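Local coordinates for carbohydrate binding protein (Flavobacterium johnsoniae, PDB 3HZB) that binds calcium through a betagamma-crystallin domain of a larger, probably secreted protein that may also bind carbohydrate, at residues S40-Y52 with G58-C70. Sequence-based numbering, arbitrary orientation.
Sequences SLRITQGYQAILY and GGASTVINSDNSC. With CA (calcium ion), chain K.
L51 and I64 meet on the buried side of a beta hairpin, strands 47-52 and 60-64, in the Greek key of a betagamma-crystallin domain. The strands run antiparallel, 160° between their directions. A49 and I64, and L51 and T62, form hydrogen-bonded pairs.

The L51 and I64 side chains cross at a slant. CG anti to the carbonyl carbon (chi1 -49°) and CD1 extended away from CA bring L51 CD1 to 3.6 Å from I64 CG1 and beside T62 CG2. The T62 side chain lies alongside L51 and points the same way. I82 of strand 81-86 packs against A49 and L51. I64 also approaches L41 CD2, so the hairpin meets the other sheet.

The opposite face carries I50, V63, Y52 and S61. I50 and V63 lie side by side, and I50 CD1 to V63 CG2 is tight at 3.4 Å. S61 OG comes obliquely to the Y52 ring, near CD1 and CE1. Y52 OH is hydrogen-bonded to R83 NH1, and F57 meets the ring edge-to-face.

Beyond I64 the chain crosses to strand 40-43. L41 and N68 exchange two backbone hydrogen bonds in a single bridge. N68 OD1 accepts from C70 N in an Asx turn; C70 SG is bonded to C9 SG.

D67 joins this crossing to calcium. D67 OD1 accepts from I43 N at 2.7 Å, nearly along the C-O axis, and also binds the metal, as does I43 O. I43 and D67 of the second subunit bind the same ion, so the site bridges the dimer. The R42 guanidinium, whose strongest polar partner is N65 of the second subunit, stands at 81° to the D67 carboxylate plane. One water links them, accepting from R42 NH1 at 2.9 Å and donating to D67 OD2 at 2.7 Å.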
ATOM      1  N   SER B  40      -2.703   0.300  11.750  1.00 13.08           N
ATOM      2  CA  SER B  40      -2.630   0.297  10.293  1.00 12.96           C
ATOM      3  C   SER B  40      -1.184   0.488   9.863  1.00 13.59           C
ATOM      4  O   SER B  40      -0.346   0.931  10.655  1.00 13.73           O
ATOM      5  CB  SER B  40      -3.542   1.382   9.681  1.00 13.55           C
ATOM      6  OG  SER B  40      -3.154   2.696  10.032  1.00 14.83           O
ATOM      7  N   LEU B  41      -0.888   0.121   8.620  1.00 12.61           N
ATOM      8  CA  LEU B  41       0.469   0.238   8.106  1.00 13.80           C
ATOM      9  C   LEU B  41       0.520   0.524   6.619  1.00 12.33           C
ATOM     10  O   LEU B  41      -0.277  -0.001   5.849  1.00 12.99           O
ATOM     11  CB  LEU B  41       1.259  -1.057   8.314  1.00 14.06           C
ATOM     12  CG  LEU B  41       1.374  -1.803   9.637  1.00 16.79           C
ATOM     13  CD1 LEU B  41       0.097  -2.579   9.923  1.00 14.48           C
ATOM     14  CD2 LEU B  41       2.547  -2.771   9.527  1.00 15.11           C
ATOM     15  N   ARG B  42       1.471   1.358   6.224  1.00 13.17           N
ATOM     16  CA  ARG B  42       1.678   1.641   4.814  1.00 14.28           C
ATOM     17  C   ARG B  42       2.952   0.874   4.500  1.00 15.19           C
ATOM     18  O   ARG B  42       3.916   0.918   5.266  1.00 13.64           O
ATOM     19  CB  ARG B  42       1.913   3.129   4.559  1.00 15.19           C
ATOM     20  CG  ARG B  42       0.658   3.984   4.518  1.00 15.04           C
ATOM     21  CD  ARG B  42       1.030   5.430   4.237  1.00 17.22           C
ATOM     22  NE  ARG B  42      -0.109   6.338   4.338  1.00 18.26           N
ATOM     23  CZ  ARG B  42      -1.005   6.537   3.377  1.00 18.18           C
ATOM     24  NH1 ARG B  42      -0.905   5.892   2.220  1.00 18.06           N
ATOM     25  NH2 ARG B  42      -2.006   7.386   3.575  1.00 18.04           N
ATOM     26  N   ILE B  43       2.958   0.148   3.394  1.00 15.85           N
ATOM     27  CA  ILE B  43       4.154  -0.590   3.037  1.00 16.32           C
ATOM     28  C   ILE B  43       4.548  -0.358   1.589  1.00 16.27           C
ATOM     29  O   ILE B  43       3.785  -0.631   0.657  1.00 14.79           O
ATOM     30  CB  ILE B  43       3.991  -2.097   3.363  1.00 18.71           C
ATOM     31  CG1 ILE B  43       4.718  -2.946   2.329  1.00 19.48           C
ATOM     32  CG2 ILE B  43       2.530  -2.444   3.525  1.00 21.91           C
ATOM     33  CD1 ILE B  43       4.685  -4.397   2.655  1.00 22.21           C
ATOM     34  N   THR B  44       5.746   0.191   1.417  1.00 16.18           N
ATOM     35  CA  THR B  44       6.267   0.495   0.096  1.00 16.48           C
ATOM     36  C   THR B  44       6.560  -0.771  -0.691  1.00 17.25           C
ATOM     37  O   THR B  44       7.141  -1.730  -0.176  1.00 15.75           O
ATOM     38  CB  THR B  44       7.548   1.353   0.196  1.00 17.00           C
ATOM     39  OG1 THR B  44       7.226   2.609   0.809  1.00 18.37           O
ATOM     40  CG2 THR B  44       8.138   1.606  -1.191  1.00 16.72           C
ATOM     41  N   GLN B  45       6.135  -0.766  -1.947  1.00 17.00           N
ATOM     42  CA  GLN B  45       6.348  -1.895  -2.836  1.00 18.61           C
ATOM     43  C   GLN B  45       7.810  -2.323  -2.773  1.00 16.39           C
ATOM     44  O   GLN B  45       8.715  -1.482  -2.773  1.00 16.70           O
ATOM     45  CB  GLN B  45       5.998  -1.490  -4.263  1.00 20.29           C
ATOM     46  CG  GLN B  45       5.896  -2.637  -5.239  1.00 25.26           C
ATOM     47  CD  GLN B  45       5.700  -2.139  -6.653  1.00 28.33           C
ATOM     48  OE1 GLN B  45       4.981  -1.164  -6.881  1.00 29.22           O
ATOM     49  NE2 GLN B  45       6.332  -2.806  -7.612  1.00 31.64           N
ATOM     50  N   GLY B  46       8.033  -3.631  -2.714  1.00 17.60           N
ATOM     51  CA  GLY B  46       9.390  -4.148  -2.659  1.00 18.66           C
ATOM     52  C   GLY B  46       9.844  -4.463  -1.250  1.00 21.00           C
ATOM     53  O   GLY B  46      10.936  -4.993  -1.045  1.00 21.52           O
ATOM     54  N   TYR B  47       9.001  -4.141  -0.273  1.00 20.00           N
ATOM     55  CA  TYR B  47       9.321  -4.387   1.126  1.00 20.16           C
ATOM     56  C   TYR B  47       8.118  -4.975   1.830  1.00 19.03           C
ATOM     57  O   TYR B  47       7.005  -4.924   1.314  1.00 19.33           O
ATOM     58  CB  TYR B  47       9.724  -3.078   1.798  1.00 21.50           C
ATOM     59  CG  TYR B  47      10.910  -2.440   1.133  1.00 23.19           C
ATOM     60  CD1 TYR B  47      12.206  -2.848   1.441  1.00 24.53           C
ATOM     61  CD2 TYR B  47      10.738  -1.480   0.139  1.00 25.00           C
ATOM     62  CE1 TYR B  47      13.303  -2.316   0.774  1.00 27.86           C
ATOM     63  CE2 TYR B  47      11.829  -0.940  -0.537  1.00 26.70           C
ATOM     64  CZ  TYR B  47      13.108  -1.364  -0.214  1.00 28.35           C
ATOM     65  OH  TYR B  47      14.192  -0.836  -0.875  1.00 29.25           O
ATOM     66  N   GLN B  48       8.341  -5.538   3.009  1.00 17.74           N
ATOM     67  CA  GLN B  48       7.249  -6.123   3.768  1.00 16.70           C
ATOM     68  C   GLN B  48       7.556  -6.171   5.251  1.00 16.04           C
ATOM     69  O   GLN B  48       8.718  -6.159   5.660  1.00 14.60           O
ATOM     70  CB  GLN B  48       6.936  -7.526   3.249  1.00 17.16           C
ATOM     71  CG  GLN B  48       8.146  -8.425   3.117  1.00 20.70           C
ATOM     72  CD  GLN B  48       7.814  -9.727   2.411  1.00 22.18           C
ATOM     73  OE1 GLN B  48       8.707 -10.491   2.035  1.00 25.73           O
ATOM     74  NE2 GLN B  48       6.527  -9.990   2.232  1.00 19.82           N
ATOM     75  N   ALA B  49       6.501  -6.207   6.055  1.00 15.25           N
ATOM     76  CA  ALA B  49       6.651  -6.255   7.499  1.00 15.22           C
ATOM     77  C   ALA B  49       6.137  -7.575   8.052  1.00 14.89           C
ATOM     78  O   ALA B  49       5.050  -8.026   7.702  1.00 16.09           O
ATOM     79  CB  ALA B  49       5.899  -5.097   8.146  1.00 15.92           C
ATOM     80  N   ILE B  50       6.946  -8.204   8.896  1.00 14.01           N
ATOM     81  CA  ILE B  50       6.549  -9.443   9.543  1.00 13.46           C
ATOM     82  C   ILE B  50       6.170  -9.016  10.956  1.00 13.63           C
ATOM     83  O   ILE B  50       7.013  -8.504  11.697  1.00 12.08           O
ATOM     84  CB  ILE B  50       7.709 -10.447   9.656  1.00 13.05           C
ATOM     85  CG1 ILE B  50       8.321 -10.720   8.276  1.00 14.10           C
ATOM     86  CG2 ILE B  50       7.202 -11.723  10.305  1.00 11.05           C
ATOM     87  CD1 ILE B  50       7.341 -11.285   7.265  1.00 16.83           C
ATOM     88  N   LEU B  51       4.908  -9.210  11.324  1.00 12.36           N
ATOM     89  CA  LEU B  51       4.448  -8.819  12.651  1.00 13.27           C
ATOM     90  C   LEU B  51       4.531  -9.991  13.613  1.00 14.03           C
ATOM     91  O   LEU B  51       4.336 -11.140  13.220  1.00 15.24           O
ATOM     92  CB  LEU B  51       2.997  -8.332  12.590  1.00 13.89           C
ATOM     93  CG  LEU B  51       2.637  -7.297  11.518  1.00 14.50           C
ATOM     94  CD1 LEU B  51       1.167  -6.926  11.665  1.00 14.92           C
ATOM     95  CD2 LEU B  51       3.515  -6.063  11.655  1.00 13.63           C
ATOM     96  N   TYR B  52       4.822  -9.691  14.873  1.00 12.73           N
ATOM     97  CA  TYR B  52       4.910 -10.714  15.910  1.00 12.99           C
ATOM     98  C   TYR B  52       4.013 -10.330  17.085  1.00 14.05           C
ATOM     99  O   TYR B  52       3.944  -9.163  17.475  1.00 11.71           O
ATOM    100  CB  TYR B  52       6.356 -10.858  16.394  1.00 14.27           C
ATOM    101  CG  TYR B  52       7.315 -11.347  15.332  1.00 14.28           C
ATOM    102  CD1 TYR B  52       7.588 -12.708  15.178  1.00 14.49           C
ATOM    103  CD2 TYR B  52       7.934 -10.450  14.463  1.00 15.13           C
ATOM    104  CE1 TYR B  52       8.458 -13.161  14.180  1.00 14.97           C
ATOM    105  CE2 TYR B  52       8.802 -10.892  13.460  1.00 14.80           C
ATOM    106  CZ  TYR B  52       9.058 -12.249  13.327  1.00 15.29           C
ATOM    107  OH  TYR B  52       9.909 -12.685  12.336  1.00 14.96           O
ATOM    108  N   GLY B  58       8.608 -13.113  19.242  1.00 15.27           N
ATOM    109  CA  GLY B  58       8.020 -14.333  19.759  1.00 17.54           C
ATOM    110  C   GLY B  58       6.542 -14.434  19.442  1.00 17.01           C
ATOM    111  O   GLY B  58       5.925 -13.452  19.025  1.00 17.08           O
ATOM    112  N   GLY B  59       5.972 -15.621  19.633  1.00 16.44           N
ATOM    113  CA  GLY B  59       4.559 -15.821  19.363  1.00 15.82           C
ATOM    114  C   GLY B  59       4.192 -15.896  17.889  1.00 17.26           C
ATOM    115  O   GLY B  59       5.062 -16.026  17.023  1.00 16.22           O
ATOM    116  N   ALA B  60       2.896 -15.803  17.606  1.00 17.77           N
ATOM    117  CA  ALA B  60       2.389 -15.865  16.239  1.00 17.34           C
ATOM    118  C   ALA B  60       2.909 -14.725  15.363  1.00 17.31           C
ATOM    119  O   ALA B  60       3.294 -13.668  15.864  1.00 17.14           O
ATOM    120  CB  ALA B  60       0.865 -15.850  16.257  1.00 20.21           C
ATOM    121  N   SER B  61       2.911 -14.952  14.051  1.00 16.05           N
ATOM    122  CA  SER B  61       3.380 -13.955  13.094  1.00 16.77           C
ATOM    123  C   SER B  61       2.441 -13.864  11.903  1.00 17.11           C
ATOM    124  O   SER B  61       1.600 -14.736  11.688  1.00 17.00           O
ATOM    125  CB  SER B  61       4.783 -14.308  12.577  1.00 18.40           C
ATOM    126  OG  SER B  61       5.715 -14.464  13.631  1.00 23.55           O
ATOM    127  N   THR B  62       2.588 -12.790  11.138  1.00 16.99           N
ATOM    128  CA  THR B  62       1.794 -12.587   9.937  1.00 17.43           C
ATOM    129  C   THR B  62       2.582 -11.622   9.067  1.00 17.16           C
ATOM    130  O   THR B  62       3.414 -10.863   9.569  1.00 17.61           O
ATOM    131  CB  THR B  62       0.396 -11.996  10.242  1.00 18.86           C
ATOM    132  OG1 THR B  62      -0.419 -12.075   9.063  1.00 19.77           O
ATOM    133  CG2 THR B  62       0.504 -10.539  10.676  1.00 18.05           C
ATOM    134  N   VAL B  63       2.336 -11.664   7.764  1.00 16.33           N
ATOM    135  CA  VAL B  63       3.044 -10.788   6.843  1.00 16.66           C
ATOM    136  C   VAL B  63       2.128  -9.710   6.290  1.00 16.42           C
ATOM    137  O   VAL B  63       1.004  -9.989   5.879  1.00 17.19           O
ATOM    138  CB  VAL B  63       3.621 -11.578   5.643  1.00 18.13           C
ATOM    139  CG1 VAL B  63       4.401 -10.642   4.729  1.00 18.14           C
ATOM    140  CG2 VAL B  63       4.505 -12.703   6.133  1.00 20.55           C
ATOM    141  N   ILE B  64       2.609  -8.474   6.295  1.00 16.24           N
ATOM    142  CA  ILE B  64       1.849  -7.366   5.742  1.00 16.05           C
ATOM    143  C   ILE B  64       2.695  -6.932   4.551  1.00 16.80           C
ATOM    144  O   ILE B  64       3.737  -6.297   4.721  1.00 16.15           O
ATOM    145  CB  ILE B  64       1.722  -6.192   6.741  1.00 16.56           C
ATOM    146  CG1 ILE B  64       1.206  -6.700   8.094  1.00 16.51           C
ATOM    147  CG2 ILE B  64       0.781  -5.133   6.172  1.00 16.88           C
ATOM    148  CD1 ILE B  64      -0.154  -7.381   8.038  1.00 15.76           C
ATOM    149  N   ASN B  65       2.262  -7.296   3.346  1.00 16.99           N
ATOM    150  CA  ASN B  65       3.015  -6.956   2.143  1.00 17.37           C
ATOM    151  C   ASN B  65       2.347  -5.918   1.244  1.00 17.18           C
ATOM    152  O   ASN B  65       2.747  -5.736   0.094  1.00 15.43           O
ATOM    153  CB  ASN B  65       3.320  -8.220   1.339  1.00 21.03           C
ATOM    154  CG  ASN B  65       2.121  -9.124   1.209  1.00 23.17           C
ATOM    155  OD1 ASN B  65       1.013  -8.662   0.948  1.00 24.98           O
ATOM    156  ND2 ASN B  65       2.335 -10.424   1.383  1.00 25.75           N
ATOM    157  N   SER B  66       1.337  -5.242   1.783  1.00 16.12           N
ATOM    158  CA  SER B  66       0.612  -4.192   1.069  1.00 15.92           C
ATOM    159  C   SER B  66      -0.107  -3.388   2.148  1.00 15.18           C
ATOM    160  O   SER B  66      -0.374  -3.911   3.231  1.00 14.68           O
ATOM    161  CB  SER B  66      -0.395  -4.794   0.079  1.00 15.91           C
ATOM    162  OG  SER B  66      -1.376  -5.571   0.743  1.00 13.94           O
ATOM    163  N   ASP B  67      -0.397  -2.120   1.869  1.00 15.71           N
ATOM    164  CA  ASP B  67      -1.067  -1.263   2.846  1.00 14.32           C
ATOM    165  C   ASP B  67      -2.254  -1.961   3.500  1.00 15.23           C
ATOM    166  O   ASP B  67      -3.076  -2.577   2.816  1.00 13.16           O
ATOM    167  CB  ASP B  67      -1.570   0.031   2.188  1.00 14.52           C
ATOM    168  CG  ASP B  67      -0.455   0.873   1.615  1.00 14.98           C
ATOM    169  OD1 ASP B  67       0.711   0.672   2.011  1.00 14.06           O
ATOM    170  OD2 ASP B  67      -0.747   1.753   0.775  1.00 17.57           O
ATOM    171  N   ASN B  68      -2.335  -1.863   4.824  1.00 14.77           N
ATOM    172  CA  ASN B  68      -3.436  -2.455   5.579  1.00 14.75           C
ATOM    173  C   ASN B  68      -4.023  -1.309   6.395  1.00 15.56           C
ATOM    174  O   ASN B  68      -3.391  -0.809   7.324  1.00 12.98           O
ATOM    175  CB  ASN B  68      -2.925  -3.553   6.512  1.00 16.31           C
ATOM    176  CG  ASN B  68      -4.049  -4.355   7.137  1.00 16.57           C
ATOM    177  OD1 ASN B  68      -4.965  -3.795   7.740  1.00 16.51           O
ATOM    178  ND2 ASN B  68      -3.984  -5.673   6.998  1.00 17.36           N
ATOM    179  N   SER B  69      -5.232  -0.895   6.036  1.00 14.65           N
ATOM    180  CA  SER B  69      -5.886   0.228   6.696  1.00 13.84           C
ATOM    181  C   SER B  69      -6.453  -0.040   8.086  1.00 14.58           C
ATOM    182  O   SER B  69      -6.814   0.899   8.791  1.00 15.70           O
ATOM    183  CB  SER B  69      -7.005   0.766   5.802  1.00 14.01           C
ATOM    184  OG  SER B  69      -7.993  -0.229   5.601  1.00 14.46           O
ATOM    185  N   CYS B  70      -6.539  -1.301   8.489  1.00 14.93           N
ATOM    186  CA  CYS B  70      -7.085  -1.611   9.806  1.00 16.16           C
ATOM    187  C   CYS B  70      -6.876  -3.085  10.115  1.00 16.88           C
ATOM    188  O   CYS B  70      -7.580  -3.944   9.583  1.00 16.04           O
ATOM    189  CB  CYS B  70      -8.579  -1.282   9.821  1.00 20.34           C
ATOM    190  SG  CYS B  70      -9.342  -0.827  11.419  1.00 26.21           S
TER
HETATM  191 CA    CA K 117       2.008   1.273  -0.506  1.00 17.07          CA
HETATM  192  O   HOH W   1       0.809   3.982   0.923  1.00 14.46           O
HETATM  193  O   HOH W   2       3.816   3.069   0.825  1.00 19.11           O